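Putative isochorismatase hydrolase (Oleispira antarctica, PDB 3LQY) is probably a hydrolase of the isochorismatase family. Local coordinates at residues Val143-Leu153 with Ala162-Leu173. Numbering follows the deposited sequence.
Sequences VAHDACATLDL and AAQVHAAFMSAL
M170, a selenomethionine, pushes its bent side chain off helix 162-173 into the corner where strand 140-149 breaks. Its SE lies 3.8 Å from V143 CG1, and the terminal CE reaches C148 CB at 3.6 Å while also resting on the backbone of H145. L173 CD1, one turn further on, borders V143 more loosely. Toward the helix start, V165 CG1 packs on L153 CD1 at 4.0 Å, with T150 and the L151 carbonyl alongside.

Between V165 and M170 stands H166. With CG anti to the backbone N (chi1 -170°), its ring extends across to the chain corner, M170 CG over one face and the methyl of T150 at the edge. NE2 gives a weak, bent hydrogen bond to H145 O (2.8 Å) and also meets a water shared with H145 ND1; ND1 is hydrogen-bonded to T123 OG1, and partners at both nitrogens help to set the rotation of the ring. A leucine here would probably leave H145 O and T123 without this partner and cut the water link between the two histidines.

At the other end, A162 N gives its hydrogen to D152 OD1, 2.7 Å away, from the anti side and tilted 30° out of the carboxylate plane; this ties the first residue of the helix to the loop.

Helix 162-173 thus lies over the end of strand 140-149, in the beta-alpha-beta crossover to the neighbouring parallel strand 179-181 of the alpha/beta fold. V143 and M170 also meet helix 128-137 and strand 179-181, respectively, while A144 and A149 turn to helix 33-49 across the sheet.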
loop_
_atom_site.group_PDB
_atom_site.type_symbol
_atom_site.label_atom_id
_atom_site.label_comp_id
_atom_site.label_asym_id
_atom_site.label_seq_id
_atom_site.Cartn_x
_atom_site.Cartn_y
_atom_site.Cartn_z
ATOM N N VAL A 143 9.199 2.878 -2.232
ATOM C CA VAL A 143 7.818 3.188 -2.504
ATOM C C VAL A 143 7.734 3.366 -4.006
ATOM O O VAL A 143 8.505 4.134 -4.595
ATOM C CB VAL A 143 7.327 4.451 -1.721
ATOM C CG1 VAL A 143 5.875 4.732 -2.003
ATOM C CG2 VAL A 143 7.563 4.304 -0.212
ATOM N N ALA A 144 6.822 2.594 -4.638
ATOM C CA ALA A 144 6.627 2.728 -6.054
ATOM C C ALA A 144 5.623 3.855 -6.219
ATOM O O ALA A 144 4.451 3.679 -5.989
ATOM C CB ALA A 144 6.112 1.429 -6.660
ATOM N N HIS A 145 6.082 5.011 -6.642
ATOM C CA HIS A 145 5.244 6.215 -6.533
ATOM C C HIS A 145 4.025 6.200 -7.449
ATOM O O HIS A 145 2.989 6.791 -7.130
ATOM C CB HIS A 145 6.066 7.483 -6.772
ATOM C CG HIS A 145 6.734 7.542 -8.107
ATOM N ND1 HIS A 145 6.073 7.910 -9.259
ATOM C CD2 HIS A 145 8.024 7.325 -8.469
ATOM C CE1 HIS A 145 6.918 7.881 -10.281
ATOM N NE2 HIS A 145 8.107 7.529 -9.827
ATOM N N ASP A 146 4.144 5.515 -8.589
ATOM C CA ASP A 146 3.047 5.428 -9.550
ATOM C C ASP A 146 2.098 4.261 -9.251
ATOM O O ASP A 146 1.145 4.038 -10.009
ATOM C CB ASP A 146 3.565 5.415 -10.999
ATOM C CG ASP A 146 4.577 4.312 -11.273
ATOM O OD1 ASP A 146 5.078 3.663 -10.348
ATOM O OD2 ASP A 146 4.901 4.115 -12.443
ATOM N N ALA A 147 2.376 3.537 -8.155
ATOM C CA ALA A 147 1.515 2.485 -7.647
ATOM C C ALA A 147 0.854 2.850 -6.316
ATOM O O ALA A 147 0.404 1.950 -5.591
ATOM C CB ALA A 147 2.315 1.163 -7.500
ATOM N N CYS A 148 0.757 4.150 -6.010
ATOM C CA CYS A 148 0.002 4.617 -4.867
ATOM C C CYS A 148 -1.031 5.675 -5.318
ATOM O O CYS A 148 -0.881 6.368 -6.327
ATOM C CB CYS A 148 0.950 5.238 -3.801
ATOM S SG CYS A 148 2.224 4.078 -3.127
ATOM N N ALA A 149 -2.026 5.898 -4.493
ATOM C CA ALA A 149 -3.090 6.809 -4.850
ATOM C C ALA A 149 -3.550 7.601 -3.660
ATOM O O ALA A 149 -3.511 7.132 -2.513
ATOM C CB ALA A 149 -4.288 5.993 -5.419
ATOM N N THR A 150 -4.044 8.797 -3.929
ATOM C CA THR A 150 -4.618 9.620 -2.882
ATOM C C THR A 150 -5.806 10.389 -3.498
ATOM O O THR A 150 -6.388 9.973 -4.500
ATOM C CB THR A 150 -3.497 10.560 -2.221
ATOM O OG1 THR A 150 -4.009 11.316 -1.115
ATOM C CG2 THR A 150 -2.856 11.482 -3.257
ATOM N N LEU A 151 -6.183 11.484 -2.867
ATOM C CA LEU A 151 -7.282 12.305 -3.285
ATOM C C LEU A 151 -7.032 13.792 -2.996
ATOM O O LEU A 151 -6.033 14.191 -2.348
ATOM C CB LEU A 151 -8.579 11.840 -2.600
ATOM C CG LEU A 151 -8.530 11.553 -1.080
ATOM C CD1 LEU A 151 -8.135 12.667 -0.171
ATOM C CD2 LEU A 151 -9.969 11.083 -0.743
ATOM N N ASP A 152 -7.956 14.613 -3.472
ATOM C CA ASP A 152 -7.867 16.035 -3.269
ATOM C C ASP A 152 -8.102 16.329 -1.780
ATOM O O ASP A 152 -9.045 15.776 -1.181
ATOM C CB ASP A 152 -8.932 16.796 -4.077
ATOM C CG ASP A 152 -8.734 16.739 -5.585
ATOM O OD1 ASP A 152 -7.742 16.187 -6.078
ATOM O OD2 ASP A 152 -9.641 17.220 -6.311
ATOM N N LEU A 153 -7.272 17.232 -1.199
ATOM C CA LEU A 153 -7.435 17.646 0.206
ATOM C C LEU A 153 -7.731 19.129 0.308
ATOM O O LEU A 153 -7.373 19.903 -0.577
ATOM C CB LEU A 153 -6.195 17.295 1.041
ATOM C CG LEU A 153 -5.910 15.798 1.232
ATOM C CD1 LEU A 153 -4.647 15.651 2.041
ATOM C CD2 LEU A 153 -7.066 15.072 1.905
ATOM N N ALA A 162 -5.069 16.262 -5.812
ATOM C CA ALA A 162 -4.430 14.981 -5.559
ATOM C C ALA A 162 -3.017 14.868 -6.121
ATOM O O ALA A 162 -2.147 14.298 -5.490
ATOM C CB ALA A 162 -5.354 13.812 -6.130
ATOM N N ALA A 163 -2.750 15.425 -7.291
ATOM C CA ALA A 163 -1.383 15.324 -7.853
ATOM C C ALA A 163 -0.349 16.022 -6.952
ATOM O O ALA A 163 0.832 15.601 -6.860
ATOM C CB ALA A 163 -1.338 15.919 -9.221
ATOM N N GLN A 164 -0.792 17.105 -6.312
ATOM C CA GLN A 164 0.090 17.880 -5.459
ATOM C C GLN A 164 0.204 17.276 -4.075
ATOM O O GLN A 164 1.289 17.306 -3.486
ATOM C CB GLN A 164 -0.332 19.323 -5.417
ATOM C CG GLN A 164 0.222 20.066 -6.641
ATOM C CD GLN A 164 -0.035 21.526 -6.552
ATOM O OE1 GLN A 164 -1.043 21.927 -5.976
ATOM N NE2 GLN A 164 0.854 22.347 -7.128
ATOM N N VAL A 165 -0.884 16.678 -3.587
ATOM C CA VAL A 165 -0.843 15.939 -2.331
ATOM C C VAL A 165 0.202 14.833 -2.458
ATOM O O VAL A 165 1.158 14.735 -1.657
ATOM C CB VAL A 165 -2.196 15.384 -1.999
ATOM C CG1 VAL A 165 -2.132 14.380 -0.803
ATOM C CG2 VAL A 165 -3.284 16.559 -1.851
ATOM N N HIS A 166 0.029 14.048 -3.506
ATOM C CA HIS A 166 0.920 12.940 -3.850
ATOM C C HIS A 166 2.377 13.347 -3.999
ATOM O O HIS A 166 3.277 12.734 -3.413
ATOM C CB HIS A 166 0.361 12.265 -5.136
ATOM C CG HIS A 166 1.025 10.976 -5.480
ATOM N ND1 HIS A 166 0.662 9.783 -4.894
ATOM C CD2 HIS A 166 1.944 10.669 -6.432
ATOM C CE1 HIS A 166 1.364 8.801 -5.436
ATOM N NE2 HIS A 166 2.142 9.309 -6.380
ATOM N N ALA A 167 2.617 14.416 -4.749
ATOM C CA ALA A 167 3.965 14.911 -4.971
ATOM C C ALA A 167 4.634 15.352 -3.638
ATOM O O ALA A 167 5.798 15.059 -3.388
ATOM C CB ALA A 167 3.921 16.036 -5.978
ATOM N N ALA A 168 3.887 16.039 -2.775
ATOM C CA ALA A 168 4.429 16.496 -1.483
ATOM C C ALA A 168 4.825 15.315 -0.601
ATOM O O ALA A 168 5.921 15.304 -0.020
ATOM C CB ALA A 168 3.416 17.407 -0.755
ATOM N N PHE A 169 3.943 14.315 -0.513
ATOM C CA PHE A 169 4.208 13.168 0.343
ATOM C C PHE A 169 5.336 12.302 -0.190
ATOM O O PHE A 169 6.204 11.834 0.569
ATOM C CB PHE A 169 2.939 12.381 0.596
ATOM C CG PHE A 169 2.156 12.906 1.753
ATOM C CD1 PHE A 169 1.192 13.882 1.576
ATOM C CD2 PHE A 169 2.377 12.427 3.021
ATOM C CE1 PHE A 169 0.502 14.417 2.663
ATOM C CE2 PHE A 169 1.625 12.863 4.052
ATOM C CZ PHE A 169 0.720 13.910 3.896
HETATM N N MSE A 170 5.360 12.133 -1.513
HETATM C CA MSE A 170 6.420 11.366 -2.144
HETATM C C MSE A 170 7.756 12.087 -1.970
HETATM O O MSE A 170 8.770 11.472 -1.651
HETATM C CB MSE A 170 6.097 11.113 -3.608
HETATM C CG MSE A 170 4.979 10.158 -3.798
HETATM SE SE MSE A 170 5.360 8.365 -3.120
HETATM C CE MSE A 170 3.615 7.580 -3.565
ATOM N N SER A 171 7.750 13.393 -2.145
ATOM C CA SER A 171 8.969 14.163 -1.925
ATOM C C SER A 171 9.439 14.024 -0.487
ATOM O O SER A 171 10.659 13.872 -0.215
ATOM C CB SER A 171 8.710 15.619 -2.281
ATOM O OG SER A 171 9.865 16.408 -2.150
ATOM N N ALA A 172 8.503 14.102 0.455
ATOM C CA ALA A 172 8.833 14.029 1.877
ATOM C C ALA A 172 9.490 12.673 2.164
ATOM O O ALA A 172 10.551 12.615 2.811
ATOM C CB ALA A 172 7.604 14.209 2.737
ATOM N N LEU A 173 8.915 11.596 1.631
ATOM C CA LEU A 173 9.417 10.234 1.881
ATOM C C LEU A 173 10.756 9.959 1.156
ATOM O O LEU A 173 11.595 9.231 1.667
ATOM C CB LEU A 173 8.393 9.167 1.536
ATOM C CG LEU A 173 7.078 9.068 2.339
ATOM C CD1 LEU A 173 6.101 8.032 1.700
ATOM C CD2 LEU A 173 7.346 8.778 3.804
HETATM O O HOH W 1 3.656 9.264 -9.136
#